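Local coordinates for protein glutaconate coenzyme a-transferase (Acidaminococcus fermentans, PDB 1POI) that transfers the coenzyme A moiety from acetyl-CoA to glutaconate, (R)-2-hydroxyglutarate and related acids in the hydroxyglutarate pathway of glutamate degradation, at residues 34-39 with 279-284; 94-99 with 133-138. All coordinates share one frame; numbering follows the deposited sequence.

Contact 1 of 2, residues 34-39 with 279-284; sequences AVFEIL and EWVFDL
Helix-to-helix packing on the parallel sheet of a CoA-transferase brings Phe36 and Leu39, on one side of helix 32-40, against Val281 and Phe282 toward the C-terminal end of helix 270-282. The backbones come closest at Phe36 and Val281. There Val281 CG2 sits above the middle of the Phe36 ring, 3.7 Å from its centroid and 12° off the ring normal, a CH-pi contact for which the flat phenylalanine offers a broad face. A branched valine suits this place because its two methyls do separate work. CG2 lies anti to the carbonyl carbon and takes the ring, whereas Val281 CG1 is turned anti to the backbone N (chi1 -173°) and reaches the other helix at Phe36 O, 3.7 Å away, and at Leu39 CB, 4.1 Å away. Phe36 CE2 also lies 3.4 Å from Trp280 O, approaching obliquely. The more exposed Phe282 points its CE1 edge at Leu39 O, which lies in the plane of the ring, 3.7 Å away. That carbonyl oxygen also accepts a hydrogen bond from Arg65. Met59 of helix 55-62 touches both Phe36 and Val281, and Leu60 meets Leu39, making the seam part of a three-helix cluster. Apolar side chains supply most of the contact between the segments, while Arg40, just beyond 34-39, hydrogen-bonds Val281 O. The arrangement is that of an alpha/beta fold in which a helix packed on the parallel sheet is overlain by a helix from the C-terminal part of the chain.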
ATOM      1  N   ALA A  34       0.822  27.003 -14.459  1.00 19.88           N
ATOM      2  CA  ALA A  34      -0.371  27.778 -14.782  1.00 18.63           C
ATOM      3  C   ALA A  34      -0.138  29.267 -14.615  1.00 17.25           C
ATOM      4  O   ALA A  34      -0.448  30.038 -15.516  1.00 20.43           O
ATOM      5  CB  ALA A  34      -1.532  27.343 -13.907  1.00 17.17           C
ATOM      6  N   VAL A  35       0.362  29.688 -13.460  1.00 14.44           N
ATOM      7  CA  VAL A  35       0.600  31.105 -13.251  1.00 10.49           C
ATOM      8  C   VAL A  35       1.484  31.653 -14.365  1.00 12.31           C
ATOM      9  O   VAL A  35       1.444  32.839 -14.692  1.00 13.42           O
ATOM     10  CB  VAL A  35       1.194  31.371 -11.870  1.00  7.29           C
ATOM     11  CG1 VAL A  35       1.822  32.770 -11.793  1.00  8.05           C
ATOM     12  CG2 VAL A  35       0.107  31.257 -10.849  1.00  6.16           C
ATOM     13  N   PHE A  36       2.240  30.779 -15.003  1.00 11.81           N
ATOM     14  CA  PHE A  36       3.078  31.234 -16.087  1.00 12.56           C
ATOM     15  C   PHE A  36       2.252  31.562 -17.311  1.00 10.81           C
ATOM     16  O   PHE A  36       2.478  32.584 -17.935  1.00 11.84           O
ATOM     17  CB  PHE A  36       4.159  30.205 -16.430  1.00 13.06           C
ATOM     18  CG  PHE A  36       5.444  30.430 -15.703  1.00 13.60           C
ATOM     19  CD1 PHE A  36       5.457  31.109 -14.490  1.00 12.31           C
ATOM     20  CD2 PHE A  36       6.653  29.991 -16.245  1.00 16.21           C
ATOM     21  CE1 PHE A  36       6.654  31.362 -13.817  1.00 14.98           C
ATOM     22  CE2 PHE A  36       7.862  30.244 -15.577  1.00 15.47           C
ATOM     23  CZ  PHE A  36       7.857  30.932 -14.358  1.00 15.00           C
ATOM     24  N   GLU A  37       1.289  30.708 -17.637  1.00 11.54           N
ATOM     25  CA  GLU A  37       0.432  30.902 -18.805  1.00 13.37           C
ATOM     26  C   GLU A  37      -0.510  32.115 -18.622  1.00 15.25           C
ATOM     27  O   GLU A  37      -0.789  32.854 -19.572  1.00 16.61           O
ATOM     28  CB  GLU A  37      -0.353  29.634 -19.100  1.00 10.09           C
ATOM     29  CG  GLU A  37      -1.000  29.643 -20.464  1.00 18.50           C
ATOM     30  CD  GLU A  37      -0.049  29.297 -21.611  1.00 25.73           C
ATOM     31  OE1 GLU A  37       1.104  28.862 -21.356  1.00 24.83           O
ATOM     32  OE2 GLU A  37      -0.477  29.422 -22.785  1.00 26.87           O
ATOM     33  N   ILE A  38      -0.986  32.331 -17.406  1.00 11.24           N
ATOM     34  CA  ILE A  38      -1.825  33.480 -17.141  1.00 11.66           C
ATOM     35  C   ILE A  38      -1.023  34.703 -17.592  1.00 14.79           C
ATOM     36  O   ILE A  38      -1.458  35.454 -18.467  1.00 20.47           O
ATOM     37  CB  ILE A  38      -2.187  33.556 -15.641  1.00  9.95           C
ATOM     38  CG1 ILE A  38      -3.326  32.578 -15.331  1.00  7.98           C
ATOM     39  CG2 ILE A  38      -2.539  34.957 -15.236  1.00  9.91           C
ATOM     40  CD1 ILE A  38      -3.646  32.421 -13.827  1.00  8.65           C
ATOM     41  N   LEU A  39       0.189  34.856 -17.078  1.00 18.23           N
ATOM     42  CA  LEU A  39       1.050  35.988 -17.463  1.00 21.14           C
ATOM     43  C   LEU A  39       1.312  36.029 -18.968  1.00 22.92           C
ATOM     44  O   LEU A  39       1.078  37.041 -19.643  1.00 22.73           O
ATOM     45  CB  LEU A  39       2.400  35.908 -16.756  1.00 18.05           C
ATOM     46  CG  LEU A  39       2.407  36.327 -15.304  1.00 15.42           C
ATOM     47  CD1 LEU A  39       3.814  36.260 -14.783  1.00 19.75           C
ATOM     48  CD2 LEU A  39       1.882  37.727 -15.197  1.00 15.48           C
ATOM     49  N   GLU A 279      12.959  35.940 -19.589  1.00 24.78           N
ATOM     50  CA  GLU A 279      13.681  34.689 -19.797  1.00 22.30           C
ATOM     51  C   GLU A 279      12.913  33.429 -19.426  1.00 20.59           C
ATOM     52  O   GLU A 279      12.814  32.496 -20.227  1.00 18.96           O
ATOM     53  CB  GLU A 279      14.977  34.720 -19.003  1.00 22.67           C
ATOM     54  CG  GLU A 279      15.768  33.431 -19.045  1.00 22.68           C
ATOM     55  CD  GLU A 279      16.953  33.464 -18.097  1.00 24.14           C
ATOM     56  OE1 GLU A 279      17.008  34.384 -17.251  1.00 26.23           O
ATOM     57  OE2 GLU A 279      17.828  32.577 -18.197  1.00 21.01           O
ATOM     58  N   TRP A 280      12.390  33.400 -18.202  1.00 20.98           N
ATOM     59  CA  TRP A 280      11.649  32.233 -17.696  1.00 21.10           C
ATOM     60  C   TRP A 280      10.175  32.097 -18.115  1.00 22.97           C
ATOM     61  O   TRP A 280       9.676  30.976 -18.307  1.00 22.22           O
ATOM     62  CB  TRP A 280      11.775  32.164 -16.171  1.00 19.47           C
ATOM     63  CG  TRP A 280      13.172  31.844 -15.739  1.00 18.36           C
ATOM     64  CD1 TRP A 280      14.129  32.727 -15.340  1.00 18.29           C
ATOM     65  CD2 TRP A 280      13.806  30.562 -15.784  1.00 19.08           C
ATOM     66  NE1 TRP A 280      15.324  32.081 -15.160  1.00 16.52           N
ATOM     67  CE2 TRP A 280      15.155  30.752 -15.423  1.00 15.89           C
ATOM     68  CE3 TRP A 280      13.361  29.268 -16.101  1.00 21.18           C
ATOM     69  CZ2 TRP A 280      16.064  29.706 -15.368  1.00 12.04           C
ATOM     70  CZ3 TRP A 280      14.275  28.222 -16.047  1.00 17.58           C
ATOM     71  CH2 TRP A 280      15.610  28.454 -15.683  1.00 16.29           C
ATOM     72  N   VAL A 281       9.495  33.232 -18.285  1.00 21.57           N
ATOM     73  CA  VAL A 281       8.093  33.234 -18.670  1.00 18.66           C
ATOM     74  C   VAL A 281       7.804  33.533 -20.142  1.00 20.15           C
ATOM     75  O   VAL A 281       7.518  32.628 -20.948  1.00 19.56           O
ATOM     76  CB  VAL A 281       7.308  34.240 -17.822  1.00 19.34           C
ATOM     77  CG1 VAL A 281       5.826  34.124 -18.115  1.00 20.15           C
ATOM     78  CG2 VAL A 281       7.588  34.012 -16.346  1.00 19.96           C
ATOM     79  N   PHE A 282       7.954  34.805 -20.498  1.00 17.90           N
ATOM     80  CA  PHE A 282       7.636  35.275 -21.837  1.00 14.86           C
ATOM     81  C   PHE A 282       8.402  34.663 -22.990  1.00 19.45           C
ATOM     82  O   PHE A 282       7.835  34.449 -24.061  1.00 22.68           O
ATOM     83  CB  PHE A 282       7.679  36.789 -21.856  1.00  9.34           C
ATOM     84  CG  PHE A 282       6.840  37.415 -20.770  1.00  9.59           C
ATOM     85  CD1 PHE A 282       5.451  37.249 -20.759  1.00  5.21           C
ATOM     86  CD2 PHE A 282       7.438  38.128 -19.730  1.00  8.61           C
ATOM     87  CE1 PHE A 282       4.676  37.772 -19.737  1.00  5.37           C
ATOM     88  CE2 PHE A 282       6.660  38.662 -18.680  1.00  9.11           C
ATOM     89  CZ  PHE A 282       5.278  38.486 -18.684  1.00  5.87           C
ATOM     90  N   ASP A 283       9.668  34.334 -22.774  1.00 21.61           N
ATOM     91  CA  ASP A 283      10.457  33.734 -23.832  1.00 22.44           C
ATOM     92  C   ASP A 283      10.214  32.254 -24.088  1.00 21.92           C
ATOM     93  O   ASP A 283      10.576  31.761 -25.158  1.00 21.60           O
ATOM     94  CB  ASP A 283      11.950  33.987 -23.609  1.00 28.41           C
ATOM     95  CG  ASP A 283      12.414  35.322 -24.190  1.00 34.76           C
ATOM     96  OD1 ASP A 283      11.823  35.806 -25.190  1.00 35.15           O
ATOM     97  OD2 ASP A 283      13.380  35.892 -23.640  1.00 39.51           O
ATOM     98  N   LEU A 284       9.571  31.550 -23.155  1.00 22.80           N
ATOM     99  CA  LEU A 284       9.334  30.111 -23.337  1.00 23.28           C
ATOM    100  C   LEU A 284       7.943  29.795 -23.890  1.00 23.17           C
ATOM    101  O   LEU A 284       6.945  30.266 -23.358  1.00 24.58           O
ATOM    102  CB  LEU A 284       9.566  29.373 -22.021  1.00 25.58           C
ATOM    103  CG  LEU A 284      10.860  29.768 -21.309  1.00 27.47           C
ATOM    104  CD1 LEU A 284      11.008  29.010 -20.016  1.00 31.92           C
ATOM    105  CD2 LEU A 284      12.028  29.483 -22.204  1.00 26.69           C
TER

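Contact 2 of 2, residues 94-99 with 133-138; sequences KLTMED and WGISKE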
ATOM      1  N   LYS A  94       0.562  51.621  -6.026  1.00 13.25           N
ATOM      2  CA  LYS A  94       0.177  51.088  -7.321  1.00 11.62           C
ATOM      3  C   LYS A  94      -0.650  49.818  -7.267  1.00 11.98           C
ATOM      4  O   LYS A  94      -0.864  49.187  -8.298  1.00 13.98           O
ATOM      5  CB  LYS A  94       1.427  50.785  -8.137  1.00 13.47           C
ATOM      6  CG  LYS A  94       2.404  51.925  -8.219  1.00 16.43           C
ATOM      7  CD  LYS A  94       3.181  51.860  -9.529  1.00 19.70           C
ATOM      8  CE  LYS A  94       4.043  50.623  -9.614  1.00 22.61           C
ATOM      9  NZ  LYS A  94       4.476  50.330 -11.015  1.00 27.58           N
ATOM     10  N   LEU A  95      -1.053  49.397  -6.071  1.00 12.88           N
ATOM     11  CA  LEU A  95      -1.847  48.175  -5.907  1.00 11.72           C
ATOM     12  C   LEU A  95      -2.999  48.413  -4.933  1.00 12.68           C
ATOM     13  O   LEU A  95      -2.786  48.999  -3.860  1.00 11.07           O
ATOM     14  CB  LEU A  95      -0.953  47.053  -5.363  1.00 10.80           C
ATOM     15  CG  LEU A  95      -1.578  45.750  -4.851  1.00  8.45           C
ATOM     16  CD1 LEU A  95      -2.010  44.889  -6.049  1.00  3.95           C
ATOM     17  CD2 LEU A  95      -0.576  45.006  -3.944  1.00  2.00           C
ATOM     18  N   THR A  96      -4.212  48.015  -5.339  1.00 14.00           N
ATOM     19  CA  THR A  96      -5.423  48.146  -4.505  1.00 14.23           C
ATOM     20  C   THR A  96      -5.386  46.913  -3.603  1.00 10.21           C
ATOM     21  O   THR A  96      -5.497  45.781  -4.094  1.00  6.53           O
ATOM     22  CB  THR A  96      -6.760  48.054  -5.343  1.00 16.72           C
ATOM     23  OG1 THR A  96      -6.686  48.842  -6.538  1.00 20.11           O
ATOM     24  CG2 THR A  96      -7.926  48.544  -4.517  1.00 17.32           C
ATOM     25  N   MET A  97      -5.341  47.107  -2.295  1.00 10.54           N
ATOM     26  CA  MET A  97      -5.243  45.943  -1.413  1.00 14.69           C
ATOM     27  C   MET A  97      -5.933  46.000  -0.057  1.00 13.59           C
ATOM     28  O   MET A  97      -5.842  46.998   0.663  1.00 13.37           O
ATOM     29  CB  MET A  97      -3.759  45.634  -1.175  1.00 21.35           C
ATOM     30  CG  MET A  97      -3.489  44.461  -0.250  1.00 25.97           C
ATOM     31  SD  MET A  97      -1.770  44.296   0.106  1.00 29.23           S
ATOM     32  CE  MET A  97      -1.741  45.104   1.652  1.00 26.11           C
ATOM     33  N   GLU A  98      -6.550  44.884   0.319  1.00 13.34           N
ATOM     34  CA  GLU A  98      -7.223  44.776   1.612  1.00 15.45           C
ATOM     35  C   GLU A  98      -6.477  43.747   2.473  1.00 17.10           C
ATOM     36  O   GLU A  98      -5.872  42.812   1.955  1.00 16.45           O
ATOM     37  CB  GLU A  98      -8.684  44.334   1.429  1.00 13.40           C
ATOM     38  CG  GLU A  98      -9.541  44.470   2.672  1.00 17.24           C
ATOM     39  CD  GLU A  98      -9.437  45.845   3.340  1.00 20.54           C
ATOM     40  OE1 GLU A  98      -8.495  46.059   4.120  1.00 22.13           O
ATOM     41  OE2 GLU A  98     -10.298  46.716   3.110  1.00 21.65           O
ATOM     42  N   ASP A  99      -6.504  43.944   3.780  1.00 18.09           N
ATOM     43  CA  ASP A  99      -5.875  43.039   4.722  1.00 19.12           C
ATOM     44  C   ASP A  99      -6.905  42.413   5.630  1.00 20.73           C
ATOM     45  O   ASP A  99      -7.658  43.122   6.301  1.00 21.03           O
ATOM     46  CB  ASP A  99      -4.933  43.794   5.661  1.00 21.31           C
ATOM     47  CG  ASP A  99      -3.524  43.855   5.160  1.00 21.28           C
ATOM     48  OD1 ASP A  99      -2.998  42.826   4.654  1.00 19.84           O
ATOM     49  OD2 ASP A  99      -2.946  44.953   5.299  1.00 21.12           O
ATOM     50  N   TRP A 133      -9.544  50.056   6.922  1.00 20.29           N
ATOM     51  CA  TRP A 133      -9.927  49.409   5.662  1.00 17.09           C
ATOM     52  C   TRP A 133      -8.827  49.700   4.655  1.00 13.64           C
ATOM     53  O   TRP A 133      -8.356  50.832   4.532  1.00 11.15           O
ATOM     54  CB  TRP A 133     -11.232  49.956   5.105  1.00 18.41           C
ATOM     55  CG  TRP A 133     -12.445  49.566   5.858  1.00 22.58           C
ATOM     56  CD1 TRP A 133     -12.560  49.397   7.204  1.00 21.11           C
ATOM     57  CD2 TRP A 133     -13.755  49.368   5.311  1.00 22.81           C
ATOM     58  NE1 TRP A 133     -13.867  49.113   7.531  1.00 24.12           N
ATOM     59  CE2 TRP A 133     -14.619  49.092   6.384  1.00 23.52           C
ATOM     60  CE3 TRP A 133     -14.279  49.404   4.010  1.00 22.75           C
ATOM     61  CZ2 TRP A 133     -15.983  48.856   6.203  1.00 22.98           C
ATOM     62  CZ3 TRP A 133     -15.633  49.172   3.830  1.00 21.35           C
ATOM     63  CH2 TRP A 133     -16.465  48.901   4.918  1.00 23.29           C
ATOM     64  N   GLY A 134      -8.413  48.672   3.942  1.00 13.45           N
ATOM     65  CA  GLY A 134      -7.371  48.841   2.945  1.00 15.93           C
ATOM     66  C   GLY A 134      -8.008  49.502   1.747  1.00 14.79           C
ATOM     67  O   GLY A 134      -7.497  50.477   1.215  1.00 16.86           O
ATOM     68  N   ILE A 135      -9.124  48.927   1.314  1.00 14.54           N
ATOM     69  CA  ILE A 135      -9.906  49.444   0.198  1.00 10.65           C
ATOM     70  C   ILE A 135     -11.093  50.121   0.863  1.00  8.17           C
ATOM     71  O   ILE A 135     -11.857  49.484   1.578  1.00 10.14           O
ATOM     72  CB  ILE A 135     -10.404  48.307  -0.697  1.00  7.83           C
ATOM     73  CG1 ILE A 135      -9.281  47.275  -0.859  1.00  2.00           C
ATOM     74  CG2 ILE A 135     -10.861  48.884  -2.040  1.00  5.13           C
ATOM     75  CD1 ILE A 135      -9.609  46.087  -1.735  1.00  2.00           C
ATOM     76  N   SER A 136     -11.160  51.435   0.745  1.00 10.02           N
ATOM     77  CA  SER A 136     -12.241  52.198   1.346  1.00 12.59           C
ATOM     78  C   SER A 136     -13.620  51.880   0.731  1.00 14.40           C
ATOM     79  O   SER A 136     -13.731  51.360  -0.393  1.00  8.50           O
ATOM     80  CB  SER A 136     -11.949  53.681   1.190  1.00 13.14           C
ATOM     81  OG  SER A 136     -11.884  54.017  -0.190  1.00 21.79           O
ATOM     82  N   LYS A 137     -14.670  52.211   1.475  1.00 16.97           N
ATOM     83  CA  LYS A 137     -16.030  51.992   1.006  1.00 21.98           C
ATOM     84  C   LYS A 137     -16.168  52.753  -0.306  1.00 21.86           C
ATOM     85  O   LYS A 137     -16.731  52.239  -1.266  1.00 24.20           O
ATOM     86  CB  LYS A 137     -17.045  52.480   2.060  1.00 24.52           C
ATOM     87  CG  LYS A 137     -18.441  52.800   1.527  1.00 29.24           C
ATOM     88  CD  LYS A 137     -19.141  51.597   0.939  1.00 29.51           C
ATOM     89  CE  LYS A 137     -19.679  50.732   2.037  1.00 33.71           C
ATOM     90  NZ  LYS A 137     -20.616  51.480   2.897  1.00 36.89           N
ATOM     91  N   GLU A 138     -15.544  53.927  -0.363  1.00 22.08           N
ATOM     92  CA  GLU A 138     -15.579  54.777  -1.546  1.00 22.28           C
ATOM     93  C   GLU A 138     -14.950  54.110  -2.757  1.00 20.55           C
ATOM     94  O   GLU A 138     -15.501  54.159  -3.856  1.00 24.51           O
ATOM     95  CB  GLU A 138     -14.918  56.128  -1.267  1.00 26.39           C
ATOM     96  CG  GLU A 138     -14.992  57.093  -2.446  1.00 37.31           C
ATOM     97  CD  GLU A 138     -14.510  58.506  -2.112  1.00 44.46           C
ATOM     98  OE1 GLU A 138     -14.872  59.027  -1.025  1.00 46.76           O
ATOM     99  OE2 GLU A 138     -13.789  59.101  -2.951  1.00 46.54           O
TER
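Ile135 lays its CD1 methyl against Glu98 CB, 3.7 Å away, and its CG2 against Thr96 CG2 at 3.9 Å, with the threonine and isoleucine side chains crossing at about a right angle. Beside this apolar patch the Glu98 carboxylate grips the loop backbone. CG is anti to the backbone N (chi1 -168°) and the chain bends at chi2, which swings both oxygens onto the amides of 134-135. Gly134 N meets Glu98 OE1 at 2.6 Å on the syn side of the carboxylate, 24° out of its plane; Ile135 N bonds to Glu98 OE2 at 3.1 Å from above that plane. OE1 also accepts from Asp99 N, through its anti lone pair. Lys150 and Arg140 form salt bridges with OE1 and OE2, which would probably favour the ionised acid. With an alanine here the Gly134 and Ile135 amides would be likely to lose their shared acceptor group, and Lys150 and Arg140 the carboxylate they pair with. Glycine suits position 134, since a side chain would run into Met97 O, 3.3 Å from Gly134 CA. Strand 96-99, outermost in this chain's sheet, thus stands between strand 66-71, its hydrogen-bonded neighbour, and the loop leading into helix 137-141, while helix 84-92 packs on Met97.

How the contacts relate
Both contacts lie in one chain built round a seven-stranded parallel sheet, yet they are well apart: their centres are 28 Å from each other and their nearest atoms about 12 Å. Both segments of contact 2 fall between those of contact 1 in the sequence, so the order is 34-39, 94-99, 133-138 and 279-284. Contact 1 joins two helices, one near the start of the chain and one following the last sheet strand, 236-239. Contact 2 instead lies at the opposite border of the sheet from that strand, where Asp99 also forms a salt bridge with a basic side chain of another chain. One contact thus ties the C-terminal helices to a helix packed on the sheet, and the other fixes a loop beside a subunit interface.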